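Local structure of manganese-dependent ADP-ribose/CDP-alcohol diphosphatase (Danio rerio, 2NXF) at residues A[5-16]-A[52-63]; A[145-153]-A[198-209]. The protein probably hydrolyses ADP-ribose and CDP-alcohols such as CDP-choline at a dinuclear metal centre, releasing AMP or CMP. All blocks are in the same frame, centred on the assembly; numbering follows the deposited sequence. Where two conformers were deposited one is given.

Contact 1. Residues A[5-16]-A[52-63]. With ZN (zinc ion), chain B; ZN (zinc ion), chain C; PO4 (phosphate ion), chain F.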
loop_
_atom_site.group_PDB
_atom_site.type_symbol
_atom_site.label_atom_id
_atom_site.label_comp_id
_atom_site.label_asym_id
_atom_site.label_seq_id
_atom_site.Cartn_x
_atom_site.Cartn_y
_atom_site.Cartn_z
ATOM N N VAL A 5 1.760 -13.932 -18.794
ATOM C CA VAL A 5 1.044 -14.912 -17.989
ATOM C C VAL A 5 -0.123 -14.238 -17.262
ATOM O O VAL A 5 -1.180 -14.850 -17.064
ATOM C CB VAL A 5 1.990 -15.583 -16.953
ATOM C CG1 VAL A 5 1.237 -16.569 -16.066
ATOM C CG2 VAL A 5 3.140 -16.291 -17.657
ATOM N N PHE A 6 0.080 -12.985 -16.847
ATOM C CA PHE A 6 -0.907 -12.275 -16.051
ATOM C C PHE A 6 -0.681 -10.777 -16.193
ATOM O O PHE A 6 0.457 -10.335 -16.332
ATOM C CB PHE A 6 -0.772 -12.685 -14.573
ATOM C CG PHE A 6 -1.937 -12.271 -13.703
ATOM C CD1 PHE A 6 -3.176 -12.919 -13.809
ATOM C CD2 PHE A 6 -1.787 -11.266 -12.751
ATOM C CE1 PHE A 6 -4.249 -12.528 -12.967
ATOM C CE2 PHE A 6 -2.852 -10.875 -11.921
ATOM C CZ PHE A 6 -4.083 -11.514 -12.040
ATOM N N THR A 7 -1.765 -10.009 -16.138
ATOM C CA THR A 7 -1.714 -8.558 -16.375
ATOM C C THR A 7 -2.603 -7.890 -15.335
ATOM O O THR A 7 -3.750 -8.290 -15.154
ATOM C CB THR A 7 -2.261 -8.216 -17.794
ATOM O OG1 THR A 7 -1.470 -8.858 -18.814
ATOM C CG2 THR A 7 -2.257 -6.714 -18.020
ATOM N N PHE A 8 -2.081 -6.886 -14.623
ATOM C CA PHE A 8 -2.891 -6.250 -13.569
ATOM C C PHE A 8 -2.624 -4.756 -13.477
ATOM O O PHE A 8 -1.517 -4.318 -13.752
ATOM C CB PHE A 8 -2.718 -6.932 -12.212
ATOM C CG PHE A 8 -1.311 -6.885 -11.653
ATOM C CD1 PHE A 8 -0.974 -5.999 -10.629
ATOM C CD2 PHE A 8 -0.336 -7.768 -12.134
ATOM C CE1 PHE A 8 0.316 -5.985 -10.097
ATOM C CE2 PHE A 8 0.961 -7.753 -11.628
ATOM C CZ PHE A 8 1.286 -6.865 -10.615
ATOM N N GLY A 9 -3.649 -3.991 -13.115
ATOM C CA GLY A 9 -3.470 -2.544 -12.878
ATOM C C GLY A 9 -2.915 -2.248 -11.488
ATOM O O GLY A 9 -3.124 -3.019 -10.560
ATOM N N LEU A 10 -2.218 -1.117 -11.342
ATOM C CA LEU A 10 -1.675 -0.654 -10.048
ATOM C C LEU A 10 -1.921 0.833 -9.880
ATOM O O LEU A 10 -1.701 1.600 -10.816
ATOM C CB LEU A 10 -0.151 -0.838 -10.020
ATOM C CG LEU A 10 0.354 -2.257 -9.926
ATOM C CD1 LEU A 10 1.831 -2.317 -10.334
ATOM C CD2 LEU A 10 0.146 -2.763 -8.493
ATOM N N ILE A 11 -2.319 1.240 -8.672
ATOM C CA ILE A 11 -2.535 2.673 -8.413
ATOM C C ILE A 11 -2.392 2.885 -6.903
ATOM O O ILE A 11 -2.630 1.958 -6.128
ATOM C CB ILE A 11 -3.913 3.144 -8.940
ATOM C CG1 ILE A 11 -3.952 4.675 -9.133
ATOM C CG2 ILE A 11 -5.066 2.594 -8.068
ATOM C CD1 ILE A 11 -5.144 5.158 -10.018
ATOM N N ALA A 12 -1.960 4.082 -6.505
ATOM C CA ALA A 12 -1.747 4.367 -5.076
ATOM C C ALA A 12 -2.302 5.731 -4.697
ATOM O O ALA A 12 -2.212 6.683 -5.478
ATOM C CB ALA A 12 -0.253 4.328 -4.751
ATOM N N ASP A 13 -2.856 5.799 -3.490
ATOM C CA ASP A 13 -3.086 7.093 -2.794
ATOM C C ASP A 13 -3.990 8.012 -3.612
ATOM O O ASP A 13 -3.659 9.191 -3.846
ATOM C CB ASP A 13 -1.752 7.779 -2.417
ATOM C CG ASP A 13 -0.967 6.971 -1.373
ATOM O OD1 ASP A 13 -1.107 7.257 -0.190
ATOM O OD2 ASP A 13 -0.285 5.999 -1.743
ATOM N N VAL A 14 -5.124 7.464 -4.050
ATOM C CA VAL A 14 -6.157 8.272 -4.733
ATOM C C VAL A 14 -6.595 9.414 -3.786
ATOM O O VAL A 14 -6.599 10.593 -4.159
ATOM C CB VAL A 14 -7.359 7.395 -5.167
ATOM C CG1 VAL A 14 -8.487 8.263 -5.770
ATOM C CG2 VAL A 14 -6.922 6.308 -6.170
ATOM N N GLN A 15 -6.935 9.048 -2.548
ATOM C CA GLN A 15 -7.245 10.020 -1.485
ATOM C C GLN A 15 -8.319 11.025 -1.888
ATOM O O GLN A 15 -8.208 12.217 -1.613
ATOM C CB GLN A 15 -5.971 10.721 -0.959
ATOM C CG GLN A 15 -5.513 10.066 0.327
ATOM C CD GLN A 15 -4.100 10.401 0.726
ATOM O OE1 GLN A 15 -3.158 9.656 0.413
ATOM N NE2 GLN A 15 -3.939 11.512 1.426
ATOM N N TYR A 16 -9.351 10.509 -2.549
ATOM C CA TYR A 16 -10.466 11.343 -3.019
ATOM C C TYR A 16 -11.178 12.035 -1.859
ATOM O O TYR A 16 -11.327 11.455 -0.787
ATOM C CB TYR A 16 -11.484 10.486 -3.802
ATOM C CG TYR A 16 -12.725 11.268 -4.116
ATOM C CD1 TYR A 16 -12.701 12.275 -5.086
ATOM C CD2 TYR A 16 -13.909 11.056 -3.408
ATOM C CE1 TYR A 16 -13.842 13.019 -5.373
ATOM C CE2 TYR A 16 -15.044 11.805 -3.676
ATOM C CZ TYR A 16 -15.002 12.789 -4.659
ATOM O OH TYR A 16 -16.112 13.557 -4.940
ATOM N N VAL A 52 -7.177 -5.975 -18.395
ATOM C CA VAL A 52 -6.414 -6.411 -17.175
ATOM C C VAL A 52 -7.206 -7.486 -16.414
ATOM O O VAL A 52 -8.439 -7.479 -16.445
ATOM C CB VAL A 52 -6.011 -5.268 -16.185
ATOM C CG1 VAL A 52 -5.243 -4.151 -16.910
ATOM C CG2 VAL A 52 -7.237 -4.711 -15.448
ATOM N N GLN A 53 -6.504 -8.384 -15.728
ATOM C CA GLN A 53 -7.164 -9.489 -15.043
ATOM C C GLN A 53 -7.565 -9.152 -13.609
ATOM O O GLN A 53 -8.418 -9.827 -13.028
ATOM C CB GLN A 53 -6.300 -10.744 -15.107
ATOM C CG GLN A 53 -6.280 -11.365 -16.499
ATOM C CD GLN A 53 -5.066 -12.224 -16.745
ATOM O OE1 GLN A 53 -3.993 -11.720 -17.076
ATOM N NE2 GLN A 53 -5.232 -13.537 -16.611
ATOM N N CYS A 54 -6.946 -8.109 -13.054
ATOM C CA CYS A 54 -7.339 -7.533 -11.758
ATOM C C CYS A 54 -6.652 -6.184 -11.579
ATOM O O CYS A 54 -5.877 -5.760 -12.431
ATOM C CB CYS A 54 -7.021 -8.470 -10.581
ATOM S SG CYS A 54 -5.273 -8.596 -10.125
ATOM N N VAL A 55 -6.988 -5.504 -10.490
ATOM C CA VAL A 55 -6.346 -4.256 -10.129
ATOM C C VAL A 55 -5.926 -4.414 -8.670
ATOM O O VAL A 55 -6.647 -5.031 -7.889
ATOM C CB VAL A 55 -7.314 -3.047 -10.288
ATOM C CG1 VAL A 55 -6.689 -1.751 -9.766
ATOM C CG2 VAL A 55 -7.759 -2.897 -11.786
ATOM N N VAL A 56 -4.761 -3.884 -8.319
ATOM C CA VAL A 56 -4.367 -3.746 -6.912
ATOM C C VAL A 56 -4.204 -2.265 -6.611
ATOM O O VAL A 56 -3.459 -1.557 -7.305
ATOM C CB VAL A 56 -3.051 -4.487 -6.589
ATOM C CG1 VAL A 56 -2.778 -4.421 -5.081
ATOM C CG2 VAL A 56 -3.104 -5.954 -7.052
ATOM N N GLN A 57 -4.928 -1.779 -5.609
ATOM C CA GLN A 57 -4.744 -0.370 -5.223
ATOM C C GLN A 57 -4.159 -0.341 -3.821
ATOM O O GLN A 57 -4.602 -1.085 -2.932
ATOM C CB GLN A 57 -6.007 0.479 -5.391
ATOM C CG GLN A 57 -7.172 0.135 -4.475
ATOM C CD GLN A 57 -7.111 0.833 -3.106
ATOM O OE1 GLN A 57 -6.266 1.697 -2.839
ATOM N NE2 GLN A 57 -8.045 0.460 -2.238
ATOM N N LEU A 58 -3.166 0.527 -3.651
ATOM C CA LEU A 58 -2.230 0.459 -2.543
ATOM C C LEU A 58 -2.658 1.250 -1.291
ATOM O O LEU A 58 -1.863 1.411 -0.352
ATOM C CB LEU A 58 -0.839 0.914 -3.026
ATOM C CG LEU A 58 0.067 -0.147 -3.706
ATOM C CD1 LEU A 58 0.444 -1.257 -2.702
ATOM C CD2 LEU A 58 -0.600 -0.736 -4.899
ATOM N N GLY A 59 -3.912 1.700 -1.251
ATOM C CA GLY A 59 -4.453 2.281 -0.013
ATOM C C GLY A 59 -4.558 3.790 -0.088
ATOM O O GLY A 59 -4.152 4.408 -1.090
ATOM N N ASP A 60 -5.048 4.370 1.016
ATOM C CA ASP A 60 -5.426 5.782 1.067
ATOM C C ASP A 60 -6.335 6.104 -0.105
ATOM O O ASP A 60 -6.107 7.096 -0.798
ATOM C CB ASP A 60 -4.188 6.694 1.028
ATOM C CG ASP A 60 -3.397 6.693 2.336
ATOM O OD1 ASP A 60 -3.792 6.016 3.308
ATOM O OD2 ASP A 60 -2.347 7.338 2.374
ATOM N N ILE A 61 -7.368 5.279 -0.326
ATOM C CA ILE A 61 -8.263 5.504 -1.486
ATOM C C ILE A 61 -9.195 6.713 -1.272
ATOM O O ILE A 61 -9.605 7.358 -2.237
ATOM C CB ILE A 61 -9.036 4.225 -1.857
ATOM C CG1 ILE A 61 -9.484 4.291 -3.324
ATOM C CG2 ILE A 61 -10.160 3.951 -0.832
ATOM C CD1 ILE A 61 -10.231 3.050 -3.803
ATOM N N ILE A 62 -9.521 7.029 -0.009
ATOM C CA ILE A 62 -10.241 8.276 0.274
ATOM C C ILE A 62 -9.520 9.015 1.380
ATOM O O ILE A 62 -8.905 8.385 2.230
ATOM C CB ILE A 62 -11.731 8.056 0.676
ATOM C CG1 ILE A 62 -11.859 7.159 1.910
ATOM C CG2 ILE A 62 -12.560 7.500 -0.511
ATOM C CD1 ILE A 62 -13.236 7.304 2.596
ATOM N N ASP A 63 -9.599 10.343 1.381
ATOM C CA ASP A 63 -8.821 11.120 2.362
ATOM C C ASP A 63 -9.483 11.127 3.735
ATOM O O ASP A 63 -10.712 11.086 3.837
ATOM C CB ASP A 63 -8.652 12.560 1.881
ATOM C CG ASP A 63 -7.525 13.267 2.594
ATOM O OD1 ASP A 63 -6.352 13.041 2.226
ATOM O OD2 ASP A 63 -7.810 14.010 3.536
HETATM ZN ZN ZN B . -1.441 8.875 1.051
HETATM ZN ZN ZN C . -0.576 6.886 3.563
HETATM P P PO4 F . -0.579 10.593 3.766
HETATM O O1 PO4 F . 0.836 11.025 3.448
HETATM O O2 PO4 F . -1.249 11.659 4.610
HETATM O O3 PO4 F . -1.439 10.500 2.520
HETATM O O4 PO4 F . -0.593 9.258 4.445
HETATM O O HOH W 1 -2.354 -11.480 -19.182
HETATM O O HOH W 2 -5.729 4.557 -3.423
HETATM O O HOH W 3 0.283 8.298 2.187
#

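Contact 2. Residues A[145-153]-A[198-209]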
loop_
_atom_site.group_PDB
_atom_site.type_symbol
_atom_site.label_atom_id
_atom_site.label_comp_id
_atom_site.label_asym_id
_atom_site.label_seq_id
_atom_site.Cartn_x
_atom_site.Cartn_y
_atom_site.Cartn_z
ATOM N N VAL A 145 0.706 -11.347 -2.231
ATOM C CA VAL A 145 0.551 -11.276 -0.782
ATOM C C VAL A 145 0.221 -9.822 -0.467
ATOM O O VAL A 145 0.956 -8.916 -0.886
ATOM C CB VAL A 145 1.857 -11.677 -0.042
ATOM C CG1 VAL A 145 1.678 -11.564 1.483
ATOM C CG2 VAL A 145 2.301 -13.112 -0.426
ATOM N N LEU A 146 -0.880 -9.585 0.242
ATOM C CA LEU A 146 -1.234 -8.237 0.676
ATOM C C LEU A 146 -1.016 -8.194 2.172
ATOM O O LEU A 146 -1.543 -9.064 2.892
ATOM C CB LEU A 146 -2.714 -7.916 0.390
ATOM C CG LEU A 146 -3.028 -7.235 -0.951
ATOM C CD1 LEU A 146 -2.877 -8.257 -2.065
ATOM C CD2 LEU A 146 -4.451 -6.627 -0.935
ATOM N N LEU A 147 -0.244 -7.200 2.617
ATOM C CA LEU A 147 0.103 -7.056 4.030
ATOM C C LEU A 147 -0.653 -5.913 4.681
ATOM O O LEU A 147 -1.151 -4.999 3.983
ATOM C CB LEU A 147 1.608 -6.795 4.175
ATOM C CG LEU A 147 2.575 -7.852 3.620
ATOM C CD1 LEU A 147 4.015 -7.424 3.900
ATOM C CD2 LEU A 147 2.253 -9.225 4.220
ATOM N N ASP A 148 -0.720 -5.983 6.020
ATOM C CA ASP A 148 -1.410 -5.030 6.871
ATOM C C ASP A 148 -0.334 -4.231 7.648
ATOM O O ASP A 148 0.129 -4.646 8.722
ATOM C CB ASP A 148 -2.308 -5.826 7.846
ATOM C CG ASP A 148 -3.159 -4.941 8.759
ATOM O OD1 ASP A 148 -3.037 -3.689 8.750
ATOM O OD2 ASP A 148 -3.972 -5.544 9.485
ATOM N N ALA A 149 0.048 -3.083 7.090
ATOM C CA ALA A 149 1.136 -2.297 7.666
ATOM C C ALA A 149 0.706 -1.497 8.912
ATOM O O ALA A 149 1.552 -0.823 9.524
ATOM C CB ALA A 149 1.718 -1.341 6.611
ATOM N N TYR A 150 -0.580 -1.573 9.265
ATOM C CA TYR A 150 -1.122 -0.951 10.494
ATOM C C TYR A 150 -1.588 -1.982 11.524
ATOM O O TYR A 150 -2.334 -1.671 12.444
ATOM C CB TYR A 150 -2.220 0.084 10.163
ATOM C CG TYR A 150 -1.610 1.220 9.383
ATOM C CD1 TYR A 150 -1.109 2.357 10.036
ATOM C CD2 TYR A 150 -1.423 1.112 7.991
ATOM C CE1 TYR A 150 -0.499 3.381 9.325
ATOM C CE2 TYR A 150 -0.810 2.127 7.273
ATOM C CZ TYR A 150 -0.334 3.250 7.944
ATOM O OH TYR A 150 0.278 4.282 7.259
ATOM N N ASP A 151 -1.104 -3.207 11.353
ATOM C CA ASP A 151 -1.312 -4.289 12.309
ATOM C C ASP A 151 -0.840 -3.810 13.692
ATOM O O ASP A 151 -1.580 -3.869 14.683
ATOM C CB ASP A 151 -0.501 -5.479 11.776
ATOM C CG ASP A 151 -0.538 -6.695 12.661
ATOM O OD1 ASP A 151 -1.251 -6.744 13.687
ATOM O OD2 ASP A 151 0.198 -7.633 12.279
ATOM N N LEU A 152 0.398 -3.327 13.750
ATOM C CA LEU A 152 0.826 -2.564 14.917
ATOM C C LEU A 152 0.652 -1.097 14.565
ATOM O O LEU A 152 1.320 -0.599 13.675
ATOM C CB LEU A 152 2.289 -2.877 15.256
ATOM C CG LEU A 152 2.605 -4.340 15.583
ATOM C CD1 LEU A 152 4.074 -4.426 15.965
ATOM C CD2 LEU A 152 1.721 -4.874 16.706
ATOM N N SER A 153 -0.276 -0.421 15.231
ATOM C CA SER A 153 -0.484 1.010 15.021
ATOM C C SER A 153 -1.331 1.537 16.154
ATOM O O SER A 153 -1.960 0.763 16.889
ATOM C CB SER A 153 -1.202 1.268 13.689
ATOM O OG SER A 153 -2.549 0.785 13.709
ATOM N N ASN A 198 2.314 6.146 10.621
ATOM C CA ASN A 198 2.897 4.877 10.225
ATOM C C ASN A 198 2.476 3.742 11.157
ATOM O O ASN A 198 1.663 3.920 12.067
ATOM C CB ASN A 198 4.427 4.974 10.133
ATOM C CG ASN A 198 4.879 5.899 9.035
ATOM O OD1 ASN A 198 4.149 6.135 8.053
ATOM N ND2 ASN A 198 6.098 6.411 9.162
ATOM N N GLY A 199 3.045 2.576 10.915
ATOM C CA GLY A 199 2.708 1.393 11.674
ATOM C C GLY A 199 3.704 0.312 11.357
ATOM O O GLY A 199 4.646 0.520 10.584
ATOM N N GLY A 200 3.491 -0.842 11.972
ATOM C CA GLY A 200 4.348 -1.980 11.727
ATOM C C GLY A 200 3.603 -3.293 11.585
ATOM O O GLY A 200 2.361 -3.353 11.662
ATOM N N PHE A 201 4.397 -4.354 11.431
ATOM C CA PHE A 201 3.870 -5.699 11.194
ATOM C C PHE A 201 4.115 -6.553 12.440
ATOM O O PHE A 201 5.255 -6.655 12.924
ATOM C CB PHE A 201 4.583 -6.312 9.980
ATOM C CG PHE A 201 4.552 -5.426 8.749
ATOM C CD1 PHE A 201 3.496 -5.511 7.825
ATOM C CD2 PHE A 201 5.587 -4.505 8.512
ATOM C CE1 PHE A 201 3.456 -4.689 6.679
ATOM C CE2 PHE A 201 5.559 -3.655 7.365
ATOM C CZ PHE A 201 4.502 -3.760 6.434
ATOM N N SER A 202 3.056 -7.178 12.958
ATOM C CA SER A 202 3.205 -8.011 14.159
ATOM C C SER A 202 4.079 -9.248 13.889
ATOM O O SER A 202 4.223 -9.677 12.725
ATOM C CB SER A 202 1.838 -8.448 14.733
ATOM O OG SER A 202 1.238 -9.447 13.913
ATOM N N GLU A 203 4.638 -9.811 14.962
ATOM C CA GLU A 203 5.393 -11.041 14.874
ATOM C C GLU A 203 4.521 -12.125 14.207
ATOM O O GLU A 203 5.005 -12.919 13.382
ATOM C CB GLU A 203 5.861 -11.463 16.275
ATOM C CG GLU A 203 6.562 -12.785 16.325
ATOM C CD GLU A 203 6.845 -13.200 17.757
ATOM O OE1 GLU A 203 5.882 -13.511 18.499
ATOM O OE2 GLU A 203 8.031 -13.215 18.148
ATOM N N GLN A 204 3.231 -12.150 14.559
ATOM C CA GLN A 204 2.327 -13.148 13.985
ATOM C C GLN A 204 2.248 -12.973 12.467
ATOM O O GLN A 204 2.316 -13.961 11.688
ATOM C CB GLN A 204 0.936 -13.051 14.612
ATOM C CG GLN A 204 -0.059 -14.044 14.014
ATOM C CD GLN A 204 -1.402 -14.054 14.729
ATOM O OE1 GLN A 204 -1.732 -13.148 15.502
ATOM N NE2 GLN A 204 -2.179 -15.083 14.473
ATOM N N GLN A 205 2.117 -11.710 12.034
ATOM C CA GLN A 205 2.045 -11.431 10.595
ATOM C C GLN A 205 3.362 -11.776 9.886
ATOM O O GLN A 205 3.357 -12.334 8.782
ATOM C CB GLN A 205 1.644 -9.981 10.316
ATOM C CG GLN A 205 1.381 -9.745 8.806
ATOM C CD GLN A 205 0.959 -8.342 8.436
ATOM O OE1 GLN A 205 0.781 -8.058 7.248
ATOM N NE2 GLN A 205 0.782 -7.457 9.439
ATOM N N LEU A 206 4.491 -11.437 10.503
ATOM C CA LEU A 206 5.793 -11.734 9.871
ATOM C C LEU A 206 6.059 -13.230 9.769
ATOM O O LEU A 206 6.665 -13.697 8.792
ATOM C CB LEU A 206 6.944 -11.081 10.645
ATOM C CG LEU A 206 6.924 -9.553 10.594
ATOM C CD1 LEU A 206 7.849 -9.012 11.724
ATOM C CD2 LEU A 206 7.346 -9.030 9.251
ATOM N N GLN A 207 5.644 -13.979 10.793
ATOM C CA GLN A 207 5.812 -15.436 10.799
ATOM C C GLN A 207 5.004 -16.053 9.657
ATOM O O GLN A 207 5.468 -16.974 8.975
ATOM C CB GLN A 207 5.425 -16.015 12.167
ATOM C CG GLN A 207 6.511 -15.736 13.220
ATOM C CD GLN A 207 6.187 -16.254 14.618
ATOM O OE1 GLN A 207 5.016 -16.394 14.996
ATOM N NE2 GLN A 207 7.229 -16.521 15.402
ATOM N N TRP A 208 3.803 -15.522 9.427
ATOM C CA TRP A 208 2.985 -15.991 8.313
ATOM C C TRP A 208 3.603 -15.633 6.946
ATOM O O TRP A 208 3.697 -16.483 6.057
ATOM C CB TRP A 208 1.561 -15.440 8.449
ATOM C CG TRP A 208 0.660 -15.566 7.240
ATOM C CD1 TRP A 208 -0.114 -16.649 6.874
ATOM C CD2 TRP A 208 0.391 -14.542 6.273
ATOM N NE1 TRP A 208 -0.828 -16.357 5.728
ATOM C CE2 TRP A 208 -0.538 -15.071 5.342
ATOM C CE3 TRP A 208 0.850 -13.226 6.105
ATOM C CZ2 TRP A 208 -1.003 -14.337 4.256
ATOM C CZ3 TRP A 208 0.381 -12.483 5.012
ATOM C CH2 TRP A 208 -0.540 -13.044 4.108
ATOM N N LEU A 209 4.029 -14.388 6.787
ATOM C CA LEU A 209 4.706 -13.984 5.548
ATOM C C LEU A 209 5.918 -14.905 5.294
ATOM O O LEU A 209 6.112 -15.428 4.192
ATOM C CB LEU A 209 5.201 -12.543 5.692
ATOM C CG LEU A 209 6.076 -12.072 4.518
ATOM C CD1 LEU A 209 5.333 -12.144 3.175
ATOM C CD2 LEU A 209 6.561 -10.628 4.834
#

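Contact 1. Residues A[5-16]-A[52-63]
Gly9 and Val55 lie at the heart of the parallel pairing between strands 6-11 and 54-57. Gly9 N donates to Cys54 O, and Gly9 O accepts from Val56 N at 2.9 Å. Near the strand starts Gln53 OE1 accepts Thr7 N at 3.0 Å.

With CG trans to its own nitrogen (chi1 -166°), the Phe6 ring reaches Gln53 and meets the sulfur of Cys54 edge-on, CZ to SG 3.7 Å. Replacing Phe6 by alanine would probably take the aromatic edge from the Cys54 sulfur and open a gap beside the Gln53 chain.

Beyond the strands, Asp13 OD1, Gln15 OE1 and Asp60 OD2 share one zinc with His267, a phosphate oxygen and a water; Asp60 OD2 also bridges to the second, 2.2 Å from each zinc. The carboxylates of Asp13 and Asp60 stand almost perpendicular (87°), their other oxygens held by His265 and His97 respectively. Gln15 NE2 donates almost straight to Asp63 OD1 (3.0 Å), which lies in the amide plane, while Asp63 OD2 caps the backbone N of His65. As a second-shell residue Asp63 fixes the amide's rotation and so probably helps keep OE1 on the metal of this calcineurin-like strand-end site.

Contact 2. Residues A[145-153]-A[198-209]
Gln205 reaches from the first turn of helix 203-219 to the backbone of Asp148 and grips it twice. Its OE1 accepts Asp148 N at 2.8 Å and its NE2 donates to Asp148 O at 3.0 Å, both nearly straight (173°), so the amide does what a neighbouring strand would do. An extended chain, CG trans to the backbone nitrogen (chi1 -172°), carries it there.

The same NE2 also donates to Asp151 OD2, on the anti side of the carboxylate. Ser202 OG takes the syn side at 2.7 Å and Ser202 N comes from above the plane, giving one oxygen three donors. Asp151 OD1 is met by Lys163 and Arg157. Ser202, the N-cap, receives Gln205 N on its hydroxyl oxygen, which joins helix start and turn in one network.

Packing is close beside it. The Phe201 ring lies against Ala149, CZ to CB 3.7 Å, and crosses Leu147 at about a right angle. Leu152 and Gly200 form an antiparallel hydrogen-bonded pair, with Leu152 N to Gly200 O 2.9 Å; at Gly199 a side chain would collide with the carbonyl oxygens of Ala149 and Leu152.

Toward Trp208 the contact thins. The partly exposed indole offers its edge to Leu147, CZ3 to CD2 3.8 Å, and slides past Val145, while its NE1 turns to Ser124 and the neighbouring Gln204 and Gln207 face solvent.

At the other end Asn198 OD1 accepts from His265, a ligand of the second zinc. Buried amide and carboxylate groups with their partners in place thus fix the helix start on the loop after strand 142-146, and the segment they secure probably helps orient a metal-binding histidine.

Overall arrangement
From the N terminus, strand 6-11 runs into the metal loop, helix 35-49 crosses over, and strand 54-57 returns beside it: contact 1 closes this beta-alpha-beta unit in one sheet. Only afterwards does contact 2 open, where the chain leaves strand 142-146 of the second sheet, passes through helix 162-174 and comes back into helix 203-219. The two loops are therefore in series and neither nests nor crosses. The centres of contact 1 and contact 2 lie about 20 Å apart, and the nearest atoms of contact 1 and contact 2 about 5 Å. Strand 222-227 mediates: Phe226 packs on Leu10 and Val56 of contact 1 and bonds the backbone of Val145 in contact 2. Both contacts lead to the dizinc site between the sheets' ends.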